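Local coordinates for cobalamin-binding protein (Desulfitobacterium hafniense, PDB 4JGI), which binds methylcobalamin and probably serves as the corrinoid-carrying component of an O-demethylase, passing methyl groups by way of the cobalt, at residues A[17-22]-A[71-76]; A[90-95]-A[107-112]; A[159-164]-A[188-193]. All blocks are in the same frame, centred on the assembly; numbering follows the deposited sequence.

Contact 1 (A[17-22]-A[71-76]); sequences GAINEV and QAAMDK
Lys76 and Asn20 meet where helix 60-77 passes helix 16-29. The lysine can be followed from its base. Its CB points toward helix 16-29, and CG is anti to the carbonyl carbon, beside the backbone N (chi1 -74°). The chain then runs extended, and Lys76 CD lies 3.8 Å from Asn20 OD1. Lys76 CE comes nearer, 3.5 Å from Asn20 OD1. A bend at the last torsion (chi4 66°) turns NZ back toward its own helix, where it makes a weak bond to Ala72 O. Lys76 NZ also donates to water 1 at 2.8 Å. That water in turn donates to Asn20 OD1 at 2.7 Å, so the two side chains are joined through it. They cross at about a right angle. The other half of the amide is held within its own helix: Asn20 ND2 bonds to Glu16 O, which should help fix the rotation that presents OD1 to the water. Beside this polar bridge, Ile19 CG2 rests 4.4 Å from Ala73 CB, a loose apolar touch. Ile19 also packs on Phe42 of helix 32-54 and Ala10 of helix 4-12. These helices form the all-helical B12-binding region that precedes the Rossmann-like part. The amide oxygen and the ammonium group are matched through one shared water, so the link probably tolerates small shifts between the two helices.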
ATOM      1  N   GLY A  17     -18.184 -14.509   0.073  1.00 23.99           N
ATOM      2  CA  GLY A  17     -19.640 -14.584  -0.190  1.00 27.66           C
ATOM      3  C   GLY A  17     -20.266 -13.233   0.066  1.00 27.40           C
ATOM      4  O   GLY A  17     -20.992 -12.698  -0.772  1.00 25.22           O
ATOM      5  N   ALA A  18     -20.028 -12.703   1.254  1.00 23.66           N
ATOM      6  CA  ALA A  18     -20.712 -11.482   1.620  1.00 23.28           C
ATOM      7  C   ALA A  18     -20.206 -10.314   0.792  1.00 24.05           C
ATOM      8  O   ALA A  18     -20.965  -9.430   0.386  1.00 22.48           O
ATOM      9  CB  ALA A  18     -20.527 -11.221   3.093  1.00 26.63           C
ATOM     10  N   ILE A  19     -18.904 -10.285   0.520  1.00 23.75           N
ATOM     11  CA  ILE A  19     -18.389  -9.202  -0.281  1.00 20.65           C
ATOM     12  C   ILE A  19     -19.057  -9.198  -1.639  1.00 20.00           C
ATOM     13  O   ILE A  19     -19.498  -8.160  -2.159  1.00 20.37           O
ATOM     14  CB  ILE A  19     -16.884  -9.388  -0.474  1.00 20.11           C
ATOM     15  CG1 ILE A  19     -16.130  -9.152   0.833  1.00 22.94           C
ATOM     16  CG2 ILE A  19     -16.334  -8.487  -1.575  1.00 21.19           C
ATOM     17  CD1 ILE A  19     -14.682  -9.603   0.876  1.00 22.45           C
ATOM     18  N   ASN A  20     -19.129 -10.329  -2.277  1.00 20.93           N
ATOM     19  CA  ASN A  20     -19.708 -10.379  -3.630  1.00 21.74           C
ATOM     20  C   ASN A  20     -21.194 -10.201  -3.626  1.00 19.81           C
ATOM     21  O   ASN A  20     -21.671  -9.633  -4.607  1.00 22.90           O
ATOM     22  CB  ASN A  20     -19.272 -11.608  -4.410  1.00 19.92           C
ATOM     23  CG  ASN A  20     -17.844 -11.466  -4.869  1.00 22.36           C
ATOM     24  OD1 ASN A  20     -17.608 -10.797  -5.865  1.00 23.05           O
ATOM     25  ND2 ASN A  20     -16.885 -12.037  -4.119  1.00 22.85           N
ATOM     26  N   GLU A  21     -21.874 -10.549  -2.552  1.00 20.56           N
ATOM     27  CA  GLU A  21     -23.339 -10.269  -2.441  1.00 22.99           C
ATOM     28  C   GLU A  21     -23.606  -8.763  -2.498  1.00 24.76           C
ATOM     29  O   GLU A  21     -24.454  -8.310  -3.281  1.00 27.59           O
ATOM     30  CB  GLU A  21     -23.891 -10.840  -1.147  1.00 29.45           C
ATOM     31  CG  GLU A  21     -25.345 -11.174  -1.150  1.00 49.03           C
ATOM     32  CD  GLU A  21     -25.743 -11.977   0.073  1.00 65.15           C
ATOM     33  OE1 GLU A  21     -24.874 -12.683   0.676  1.00 72.41           O
ATOM     34  OE2 GLU A  21     -26.936 -11.898   0.432  1.00 74.43           O
ATOM     35  N   VAL A  22     -22.789  -7.982  -1.791  1.00 22.45           N
ATOM     36  CA  VAL A  22     -23.000  -6.561  -1.780  1.00 19.53           C
ATOM     37  C   VAL A  22     -22.510  -5.899  -3.036  1.00 22.58           C
ATOM     38  O   VAL A  22     -23.140  -4.961  -3.559  1.00 23.25           O
ATOM     39  CB  VAL A  22     -22.495  -5.867  -0.473  1.00 23.35           C
ATOM     40  CG1 VAL A  22     -20.975  -5.868  -0.266  1.00 24.10           C
ATOM     41  CG2 VAL A  22     -22.976  -4.437  -0.382  1.00 28.87           C
ATOM     42  N   GLN A  71      -8.694  -6.366  -4.868  1.00 15.23           N
ATOM     43  CA  GLN A  71      -8.551  -6.094  -6.289  1.00 17.26           C
ATOM     44  C   GLN A  71      -9.703  -6.669  -7.069  1.00 18.48           C
ATOM     45  O   GLN A  71     -10.146  -6.056  -8.021  1.00 18.33           O
ATOM     46  CB  GLN A  71      -7.209  -6.634  -6.795  1.00 17.19           C
ATOM     47  CG  GLN A  71      -6.930  -6.246  -8.226  1.00 18.77           C
ATOM     48  CD  GLN A  71      -6.783  -4.737  -8.405  1.00 22.57           C
ATOM     49  OE1 GLN A  71      -5.806  -4.194  -8.015  1.00 21.98           O
ATOM     50  NE2 GLN A  71      -7.748  -4.114  -9.039  1.00 27.83           N
ATOM     51  N   ALA A  72     -10.156  -7.878  -6.721  1.00 17.58           N
ATOM     52  CA  ALA A  72     -11.292  -8.483  -7.447  1.00 18.00           C
ATOM     53  C   ALA A  72     -12.552  -7.665  -7.305  1.00 19.25           C
ATOM     54  O   ALA A  72     -13.262  -7.412  -8.271  1.00 20.94           O
ATOM     55  CB  ALA A  72     -11.505  -9.881  -6.941  1.00 18.94           C
ATOM     56  N   ALA A  73     -12.812  -7.164  -6.110  1.00 17.62           N
ATOM     57  CA  ALA A  73     -13.967  -6.268  -5.899  1.00 18.13           C
ATOM     58  C   ALA A  73     -13.847  -5.016  -6.687  1.00 19.38           C
ATOM     59  O   ALA A  73     -14.817  -4.585  -7.306  1.00 21.58           O
ATOM     60  CB  ALA A  73     -14.084  -5.920  -4.398  1.00 20.12           C
ATOM     61  N   MET A  74     -12.651  -4.410  -6.692  1.00 18.22           N
ATOM     62  CA  MET A  74     -12.412  -3.184  -7.487  1.00 20.75           C
ATOM     63  C   MET A  74     -12.617  -3.376  -8.956  1.00 22.78           C
ATOM     64  O   MET A  74     -13.172  -2.498  -9.597  1.00 26.98           O
ATOM     65  CB  MET A  74     -11.051  -2.631  -7.248  1.00 22.35           C
ATOM     66  CG  MET A  74     -10.904  -2.205  -5.830  1.00 23.66           C
ATOM     67  SD  MET A  74     -12.052  -0.877  -5.346  1.00 31.75           S
ATOM     68  CE  MET A  74     -11.612   0.161  -6.629  1.00 25.02           C
ATOM     69  N   ASP A  75     -12.237  -4.546  -9.472  1.00 21.50           N
ATOM     70  CA  ASP A  75     -12.365  -4.836 -10.896  1.00 23.22           C
ATOM     71  C   ASP A  75     -13.846  -4.907 -11.251  1.00 25.83           C
ATOM     72  O   ASP A  75     -14.242  -4.507 -12.355  1.00 29.36           O
ATOM     73  CB  ASP A  75     -11.718  -6.204 -11.265  1.00 27.45           C
ATOM     74  CG  ASP A  75     -10.206  -6.223 -11.161  1.00 30.10           C
ATOM     75  OD1 ASP A  75      -9.572  -5.158 -11.246  1.00 28.83           O
ATOM     76  OD2 ASP A  75      -9.651  -7.371 -11.048  1.00 33.69           O
ATOM     77  N   LYS A  76     -14.671  -5.425 -10.335  1.00 22.78           N
ATOM     78  CA  LYS A  76     -16.085  -5.491 -10.603  1.00 25.78           C
ATOM     79  C   LYS A  76     -16.781  -4.184 -10.528  1.00 31.73           C
ATOM     80  O   LYS A  76     -17.740  -3.968 -11.284  1.00 35.44           O
ATOM     81  CB  LYS A  76     -16.776  -6.414  -9.663  1.00 25.54           C
ATOM     82  CG  LYS A  76     -16.501  -7.820  -9.985  1.00 27.65           C
ATOM     83  CD  LYS A  76     -17.220  -8.751  -9.044  1.00 28.24           C
ATOM     84  CE  LYS A  76     -16.643 -10.174  -9.125  1.00 36.92           C
ATOM     85  NZ  LYS A  76     -15.207 -10.240  -8.610  1.00 35.14           N
TER
HETATM   86  O   HOH W   1     -15.340  -9.281  -5.999  1.00 37.32           O

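Contact 2 (A[90-95]-A[107-112])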
ATOM      1  N   ALA A  90      -3.069   8.710  -7.110  1.00 26.26           N
ATOM      2  CA  ALA A  90      -1.789   9.074  -6.502  1.00 20.38           C
ATOM      3  C   ALA A  90      -0.742   8.030  -6.906  1.00 20.14           C
ATOM      4  O   ALA A  90      -1.080   6.896  -7.207  1.00 22.85           O
ATOM      5  CB  ALA A  90      -1.884   9.144  -5.026  1.00 25.32           C
ATOM      6  N   LYS A  91       0.485   8.462  -6.984  1.00 21.70           N
ATOM      7  CA  LYS A  91       1.561   7.655  -7.529  1.00 19.74           C
ATOM      8  C   LYS A  91       2.531   7.286  -6.440  1.00 17.94           C
ATOM      9  O   LYS A  91       2.871   8.086  -5.601  1.00 18.82           O
ATOM     10  CB  LYS A  91       2.287   8.400  -8.615  1.00 21.65           C
ATOM     11  CG  LYS A  91       1.526   8.736  -9.877  1.00 24.51           C
ATOM     12  CD  LYS A  91       2.418   9.629 -10.782  1.00 31.58           C
ATOM     13  CE  LYS A  91       1.568  10.520 -11.657  1.00 44.62           C
ATOM     14  NZ  LYS A  91       0.794   9.708 -12.620  1.00 61.97           N
ATOM     15  N   ILE A  92       2.972   6.027  -6.459  1.00 17.36           N
ATOM     16  CA  ILE A  92       3.972   5.500  -5.579  1.00 16.04           C
ATOM     17  C   ILE A  92       5.116   4.894  -6.364  1.00 16.83           C
ATOM     18  O   ILE A  92       4.862   4.118  -7.307  1.00 19.36           O
ATOM     19  CB  ILE A  92       3.458   4.363  -4.686  1.00 17.76           C
ATOM     20  CG1 ILE A  92       2.275   4.817  -3.872  1.00 19.40           C
ATOM     21  CG2 ILE A  92       4.566   3.904  -3.762  1.00 18.51           C
ATOM     22  CD1 ILE A  92       1.640   3.783  -2.974  1.00 21.73           C
ATOM     23  N   VAL A  93       6.372   5.313  -6.087  1.00 14.78           N
ATOM     24  CA  VAL A  93       7.525   4.650  -6.644  1.00 15.67           C
ATOM     25  C   VAL A  93       7.996   3.700  -5.554  1.00 14.62           C
ATOM     26  O   VAL A  93       8.236   4.129  -4.409  1.00 15.45           O
ATOM     27  CB  VAL A  93       8.635   5.652  -7.056  1.00 15.61           C
ATOM     28  CG1 VAL A  93       9.930   4.928  -7.329  1.00 17.56           C
ATOM     29  CG2 VAL A  93       8.212   6.478  -8.255  1.00 18.08           C
ATOM     30  N   LEU A  94       8.100   2.430  -5.886  1.00 14.53           N
ATOM     31  CA  LEU A  94       8.295   1.329  -4.917  1.00 14.55           C
ATOM     32  C   LEU A  94       9.506   0.515  -5.283  1.00 14.79           C
ATOM     33  O   LEU A  94       9.650   0.161  -6.433  1.00 16.42           O
ATOM     34  CB  LEU A  94       7.030   0.461  -4.914  1.00 17.41           C
ATOM     35  CG  LEU A  94       6.973  -0.761  -3.993  1.00 16.76           C
ATOM     36  CD1 LEU A  94       7.100  -0.318  -2.519  1.00 16.75           C
ATOM     37  CD2 LEU A  94       5.666  -1.546  -4.188  1.00 17.81           C
ATOM     38  N   ALA A  95      10.380   0.188  -4.328  1.00 15.12           N
ATOM     39  CA  ALA A  95      11.563  -0.622  -4.593  1.00 14.38           C
ATOM     40  C   ALA A  95      12.041  -1.330  -3.405  1.00 15.91           C
ATOM     41  O   ALA A  95      11.926  -0.831  -2.266  1.00 16.18           O
ATOM     42  CB  ALA A  95      12.692   0.343  -5.005  1.00 17.84           C
ATOM     43  N   ASN A 107       5.805  -7.006  -2.429  1.00 14.83           N
ATOM     44  CA  ASN A 107       4.761  -7.335  -3.399  1.00 14.27           C
ATOM     45  C   ASN A 107       3.347  -7.447  -2.808  1.00 14.16           C
ATOM     46  O   ASN A 107       2.359  -7.223  -3.486  1.00 16.46           O
ATOM     47  CB  ASN A 107       5.189  -8.566  -4.167  1.00 17.13           C
ATOM     48  CG  ASN A 107       6.344  -8.328  -5.069  1.00 22.00           C
ATOM     49  OD1 ASN A 107       6.682  -7.230  -5.351  1.00 22.80           O
ATOM     50  ND2 ASN A 107       6.899  -9.383  -5.573  1.00 24.29           N
ATOM     51  N   ILE A 108       3.254  -7.869  -1.541  1.00 15.00           N
ATOM     52  CA  ILE A 108       1.994  -7.799  -0.796  1.00 15.76           C
ATOM     53  C   ILE A 108       1.495  -6.370  -0.715  1.00 16.76           C
ATOM     54  O   ILE A 108       0.360  -6.070  -1.047  1.00 17.28           O
ATOM     55  CB  ILE A 108       2.112  -8.474   0.603  1.00 16.83           C
ATOM     56  CG1 ILE A 108       2.399  -9.941   0.436  1.00 18.00           C
ATOM     57  CG2 ILE A 108       0.885  -8.214   1.407  1.00 17.90           C
ATOM     58  CD1 ILE A 108       2.676 -10.670   1.751  1.00 20.60           C
ATOM     59  N   PHE A 109       2.381  -5.454  -0.375  1.00 15.48           N
ATOM     60  CA  PHE A 109       2.049  -4.059  -0.384  1.00 17.35           C
ATOM     61  C   PHE A 109       1.692  -3.537  -1.756  1.00 14.68           C
ATOM     62  O   PHE A 109       0.693  -2.831  -1.865  1.00 16.38           O
ATOM     63  CB  PHE A 109       3.189  -3.275   0.254  1.00 15.28           C
ATOM     64  CG  PHE A 109       2.978  -1.785   0.180  1.00 16.12           C
ATOM     65  CD1 PHE A 109       2.058  -1.143   1.036  1.00 17.09           C
ATOM     66  CD2 PHE A 109       3.622  -1.020  -0.737  1.00 16.72           C
ATOM     67  CE1 PHE A 109       1.793   0.236   0.905  1.00 17.80           C
ATOM     68  CE2 PHE A 109       3.382   0.336  -0.825  1.00 18.56           C
ATOM     69  CZ  PHE A 109       2.484   0.977   0.007  1.00 18.06           C
ATOM     70  N   ARG A 110       2.437  -3.907  -2.779  1.00 14.80           N
ATOM     71  CA  ARG A 110       2.150  -3.493  -4.120  1.00 16.65           C
ATOM     72  C   ARG A 110       0.723  -3.893  -4.486  1.00 15.71           C
ATOM     73  O   ARG A 110      -0.049  -3.091  -5.047  1.00 16.52           O
ATOM     74  CB  ARG A 110       3.159  -4.148  -5.100  1.00 16.51           C
ATOM     75  CG  ARG A 110       2.889  -3.814  -6.530  1.00 20.91           C
ATOM     76  CD  ARG A 110       3.773  -4.650  -7.436  1.00 23.18           C
ATOM     77  NE  ARG A 110       3.476  -6.077  -7.339  1.00 27.33           N
ATOM     78  CZ  ARG A 110       4.262  -7.082  -7.748  1.00 26.60           C
ATOM     79  NH1 ARG A 110       5.497  -6.890  -8.161  1.00 27.96           N
ATOM     80  NH2 ARG A 110       3.817  -8.341  -7.623  1.00 29.28           N
ATOM     81  N   THR A 111       0.317  -5.127  -4.160  1.00 16.07           N
ATOM     82  CA  THR A 111      -1.012  -5.605  -4.545  1.00 17.20           C
ATOM     83  C   THR A 111      -2.059  -4.772  -3.781  1.00 15.28           C
ATOM     84  O   THR A 111      -3.052  -4.366  -4.400  1.00 18.03           O
ATOM     85  CB  THR A 111      -1.160  -7.085  -4.238  1.00 19.81           C
ATOM     86  OG1 THR A 111      -0.119  -7.794  -4.969  1.00 20.81           O
ATOM     87  CG2 THR A 111      -2.580  -7.571  -4.584  1.00 18.85           C
ATOM     88  N   MET A 112      -1.894  -4.537  -2.491  1.00 16.31           N
ATOM     89  CA  MET A 112      -2.870  -3.751  -1.696  1.00 16.22           C
ATOM     90  C   MET A 112      -2.933  -2.335  -2.205  1.00 18.24           C
ATOM     91  O   MET A 112      -4.009  -1.789  -2.298  1.00 18.51           O
ATOM     92  CB  MET A 112      -2.555  -3.783  -0.225  1.00 18.95           C
ATOM     93  CG  MET A 112      -2.707  -5.188   0.362  1.00 17.60           C
ATOM     94  SD  MET A 112      -2.204  -5.005   2.078  1.00 21.97           S
ATOM     95  CE  MET A 112      -2.715  -6.570   2.761  1.00 24.51           C
TER
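Leu94 of strand 91-96 turns both its methyls to the Phe109 ring on helix 104-115. Leu94 CD1 lies 4.0 Å from Phe109 CD2, approaching the ring obliquely. Leu94 CD2 reaches the same ring atom and also meets Arg110 CB at 3.7 Å, so the aliphatic base of the arginine shares the packing. Leu94 CG is anti to the backbone N (chi1 180°), which carries both methyls out toward the helix. Ile92, two residues earlier on the same side of the strand, adds its CD1 at 4.2 Å from Phe109 CZ. Cutting Leu94 back to an alanine is likely to open a gap beside the Phe109 ring and take away the methyl that packs on Arg110 CB.

Farther out, the Arg110 chain bends at chi3 and its end leads away from the strand. There NH1 forms a salt bridge with Asp122 on the neighbouring strand 119-122. One residue on, Thr111 OG1 donates to Asn107 O at 2.9 Å. Thr111 N bonds to the same oxygen from the opposite face of its plane. Phe109 also touches Val203 of helix 199-209, and both Leu94 and Phe109 touch the bound methylcobalamin. The axes of segments 91-95 and 107-112 approach to 9.9 Å and run nearly antiparallel, at 161°. This is the strand-to-helix packing of a beta-alpha-beta crossover, here from strand 91-96 to strand 119-122 in the Rossmann-like cobalamin-binding fold.

Contact 3 (A[159-164]-A[188-193]); sequences ETVDAL and QRVGAD
Val161 packs against the end of a helix rather than its flank, and much of what it meets is backbone oxygen. Val161 CB lies 3.5 Å from Val190 O, while Val161 CG1 sits 3.8 Å from Gly191 O. Only one branch finds an apolar partner across the contact: Val161 CG2 reaches Val190 CG1 at 3.9 Å. The two valines cross at about a right angle. In Val161, CG1 is anti to the backbone N (chi1 172°). The two methyls thereby straddle Val190 O, with CG1 also near Gly191 O and CG2 also meeting Val190 CG1.

The helix 184-190 stops here in a Schellman motif. Gly191 is its C-prime residue, with a positive phi of 91°. Ala192 N returns to Cys187 O, and Gly191 N makes a weak bond to Gln188 O. The lack of a side chain matters twice. A CB on this backbone would be jammed against the Val190 carbonyl, and a CB of Gly191 would also fall 3.3 Å from Val161 CG1, a tight approach. Both the turn and the close packing are consistent with a residue that has no CB.

Val190 O keeps a polar partner despite its apolar neighbour. Water 2 donates to Val190 O at 2.7 Å. The same water donates to Asp162 OD1 at 2.8 Å, bridging the helix end to helix 151-166. Arg170 takes up Gly191 O by a hydrogen bond and forms a salt bridge with Asp193; Val161 also touches Arg170. Beyond the turn, Asp193 pairs by its backbone with Val175 of strand 174-178, so the contact lies where the chain passes from helix to the edge strand 194-195. The apolar part of the join is thus small. Its polar part is the bridging water, which gives the carbonyl at the helix end a hydrogen bond and links it to a carboxylate.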
ATOM      1  N   GLU A 159      20.690   6.428   2.262  1.00 18.19           N
ATOM      2  CA  GLU A 159      21.265   7.041   1.100  1.00 19.05           C
ATOM      3  C   GLU A 159      20.292   7.554   0.045  1.00 18.46           C
ATOM      4  O   GLU A 159      20.481   8.612  -0.601  1.00 20.54           O
ATOM      5  CB  GLU A 159      22.233   6.079   0.436  1.00 25.32           C
ATOM      6  CG  GLU A 159      23.409   5.745   1.348  1.00 25.34           C
ATOM      7  CD  GLU A 159      24.199   4.530   0.874  1.00 43.32           C
ATOM      8  OE1 GLU A 159      23.762   3.856  -0.112  1.00 46.24           O
ATOM      9  OE2 GLU A 159      25.274   4.260   1.475  1.00 58.97           O
ATOM     10  N   THR A 160      19.187   6.810  -0.143  1.00 17.36           N
ATOM     11  CA  THR A 160      18.135   7.226  -1.079  1.00 19.11           C
ATOM     12  C   THR A 160      17.456   8.537  -0.592  1.00 18.82           C
ATOM     13  O   THR A 160      17.279   9.487  -1.378  1.00 17.95           O
ATOM     14  CB  THR A 160      17.066   6.148  -1.200  1.00 18.91           C
ATOM     15  OG1 THR A 160      17.675   4.943  -1.659  1.00 20.69           O
ATOM     16  CG2 THR A 160      15.984   6.534  -2.158  1.00 21.85           C
ATOM     17  N   VAL A 161      17.147   8.609   0.680  1.00 17.91           N
ATOM     18  CA  VAL A 161      16.543   9.850   1.252  1.00 17.58           C
ATOM     19  C   VAL A 161      17.509  11.016   1.125  1.00 19.76           C
ATOM     20  O   VAL A 161      17.091  12.088   0.706  1.00 19.02           O
ATOM     21  CB  VAL A 161      16.121   9.637   2.705  1.00 18.78           C
ATOM     22  CG1 VAL A 161      15.690  10.952   3.351  1.00 20.95           C
ATOM     23  CG2 VAL A 161      14.987   8.617   2.711  1.00 20.05           C
ATOM     24  N   ASP A 162      18.761  10.742   1.392  1.00 18.76           N
ATOM     25  CA  ASP A 162      19.797  11.805   1.341  1.00 18.87           C
ATOM     26  C   ASP A 162      19.920  12.309  -0.115  1.00 18.81           C
ATOM     27  O   ASP A 162      20.067  13.528  -0.405  1.00 21.82           O
ATOM     28  CB  ASP A 162      21.113  11.323   1.812  1.00 23.82           C
ATOM     29  CG  ASP A 162      21.153  11.160   3.324  1.00 28.86           C
ATOM     30  OD1 ASP A 162      20.215  11.661   3.994  1.00 30.72           O
ATOM     31  OD2 ASP A 162      22.171  10.580   3.868  1.00 36.06           O
ATOM     32  N   ALA A 163      19.892  11.395  -1.079  1.00 18.70           N
ATOM     33  CA  ALA A 163      19.914  11.767  -2.495  1.00 21.01           C
ATOM     34  C   ALA A 163      18.703  12.577  -2.939  1.00 20.38           C
ATOM     35  O   ALA A 163      18.799  13.482  -3.695  1.00 22.01           O
ATOM     36  CB  ALA A 163      20.064  10.564  -3.361  1.00 19.46           C
ATOM     37  N   LEU A 164      17.531  12.244  -2.426  1.00 17.51           N
ATOM     38  CA  LEU A 164      16.324  13.015  -2.723  1.00 18.54           C
ATOM     39  C   LEU A 164      16.446  14.414  -2.144  1.00 18.67           C
ATOM     40  O   LEU A 164      15.963  15.385  -2.782  1.00 21.47           O
ATOM     41  CB  LEU A 164      15.081  12.304  -2.204  1.00 18.14           C
ATOM     42  CG  LEU A 164      14.796  10.953  -2.925  1.00 20.64           C
ATOM     43  CD1 LEU A 164      13.704  10.253  -2.097  1.00 21.29           C
ATOM     44  CD2 LEU A 164      14.348  11.193  -4.348  1.00 20.66           C
ATOM     45  N   GLN A 188      13.654   6.872  11.926  1.00 27.33           N
ATOM     46  CA  GLN A 188      14.476   8.044  12.267  1.00 26.23           C
ATOM     47  C   GLN A 188      15.890   8.079  11.657  1.00 25.82           C
ATOM     48  O   GLN A 188      16.318   9.116  11.143  1.00 29.69           O
ATOM     49  CB  GLN A 188      14.586   8.139  13.762  1.00 31.56           C
ATOM     50  CG  GLN A 188      13.236   8.534  14.331  1.00 42.10           C
ATOM     51  CD  GLN A 188      12.790   9.919  13.876  1.00 54.82           C
ATOM     52  OE1 GLN A 188      13.576  10.865  13.954  1.00 74.38           O
ATOM     53  NE2 GLN A 188      11.530  10.053  13.388  1.00 61.07           N
ATOM     54  N   ARG A 189      16.568   6.951  11.644  1.00 25.72           N
ATOM     55  CA  ARG A 189      17.914   6.901  11.098  1.00 25.26           C
ATOM     56  C   ARG A 189      17.903   7.130   9.566  1.00 23.48           C
ATOM     57  O   ARG A 189      18.751   7.797   8.981  1.00 28.63           O
ATOM     58  CB  ARG A 189      18.592   5.565  11.417  1.00 32.05           C
ATOM     59  CG  ARG A 189      20.066   5.540  11.005  1.00 41.89           C
ATOM     60  CD  ARG A 189      20.831   4.454  11.771  1.00 60.42           C
ATOM     61  NE  ARG A 189      20.030   3.231  11.943  1.00 77.49           N
ATOM     62  CZ  ARG A 189      19.948   2.223  11.069  1.00 79.31           C
ATOM     63  NH1 ARG A 189      20.630   2.233   9.925  1.00 98.17           N
ATOM     64  NH2 ARG A 189      19.172   1.186  11.350  1.00 75.31           N
ATOM     65  N   VAL A 190      16.893   6.583   8.924  1.00 24.79           N
ATOM     66  CA  VAL A 190      16.710   6.732   7.509  1.00 22.56           C
ATOM     67  C   VAL A 190      16.287   8.136   7.109  1.00 21.67           C
ATOM     68  O   VAL A 190      16.632   8.600   5.998  1.00 22.72           O
ATOM     69  CB  VAL A 190      15.719   5.642   6.957  1.00 20.63           C
ATOM     70  CG1 VAL A 190      15.229   5.954   5.565  1.00 23.76           C
ATOM     71  CG2 VAL A 190      16.380   4.304   7.048  1.00 25.18           C
ATOM     72  N   GLY A 191      15.477   8.785   7.936  1.00 21.64           N
ATOM     73  CA  GLY A 191      14.930  10.035   7.533  1.00 22.00           C
ATOM     74  C   GLY A 191      13.602   9.936   6.840  1.00 20.04           C
ATOM     75  O   GLY A 191      13.156  10.849   6.166  1.00 21.78           O
ATOM     76  N   ALA A 192      12.917   8.785   7.012  1.00 20.03           N
ATOM     77  CA  ALA A 192      11.585   8.606   6.436  1.00 20.08           C
ATOM     78  C   ALA A 192      10.476   9.326   7.128  1.00 18.40           C
ATOM     79  O   ALA A 192      10.637   9.708   8.312  1.00 24.02           O
ATOM     80  CB  ALA A 192      11.282   7.094   6.322  1.00 19.84           C
ATOM     81  N   ASP A 193       9.321   9.431   6.513  1.00 18.32           N
ATOM     82  CA  ASP A 193       8.166  10.001   7.145  1.00 19.45           C
ATOM     83  C   ASP A 193       7.413   9.010   8.025  1.00 22.94           C
ATOM     84  O   ASP A 193       6.886   9.397   9.062  1.00 24.21           O
ATOM     85  CB  ASP A 193       7.220  10.613   6.099  1.00 17.35           C
ATOM     86  CG  ASP A 193       7.872  11.768   5.395  1.00 21.97           C
ATOM     87  OD1 ASP A 193       8.059  12.790   6.064  1.00 28.74           O
ATOM     88  OD2 ASP A 193       8.195  11.669   4.223  1.00 20.47           O
TER
HETATM   89  O   HOH W   2      18.292  10.659   5.738  1.00 31.33           O

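Overall arrangement
The three contacts follow one another along the chain, each closing before the next opens. Contact 1 belongs to the N-terminal helical region. Contacts 2 and 3 both lie in the Rossmann-like region, built on a parallel sheet. Contact 2 joins strand 91-96 to helix 104-115 near the centre of the chain. Contact 3 joins helix 151-166 to the end of helix 184-190. Centres of contacts 1 and 2 are 21 Å apart, those of 2 and 3 18 Å, and those of 1 and 3 38 Å, on opposite sides of the chain's centre. Contact 2 helps shape the cofactor pocket, whereas contacts 1 and 3 pack the helical region and the far side of the Rossmann-like region, away from the cobalt site.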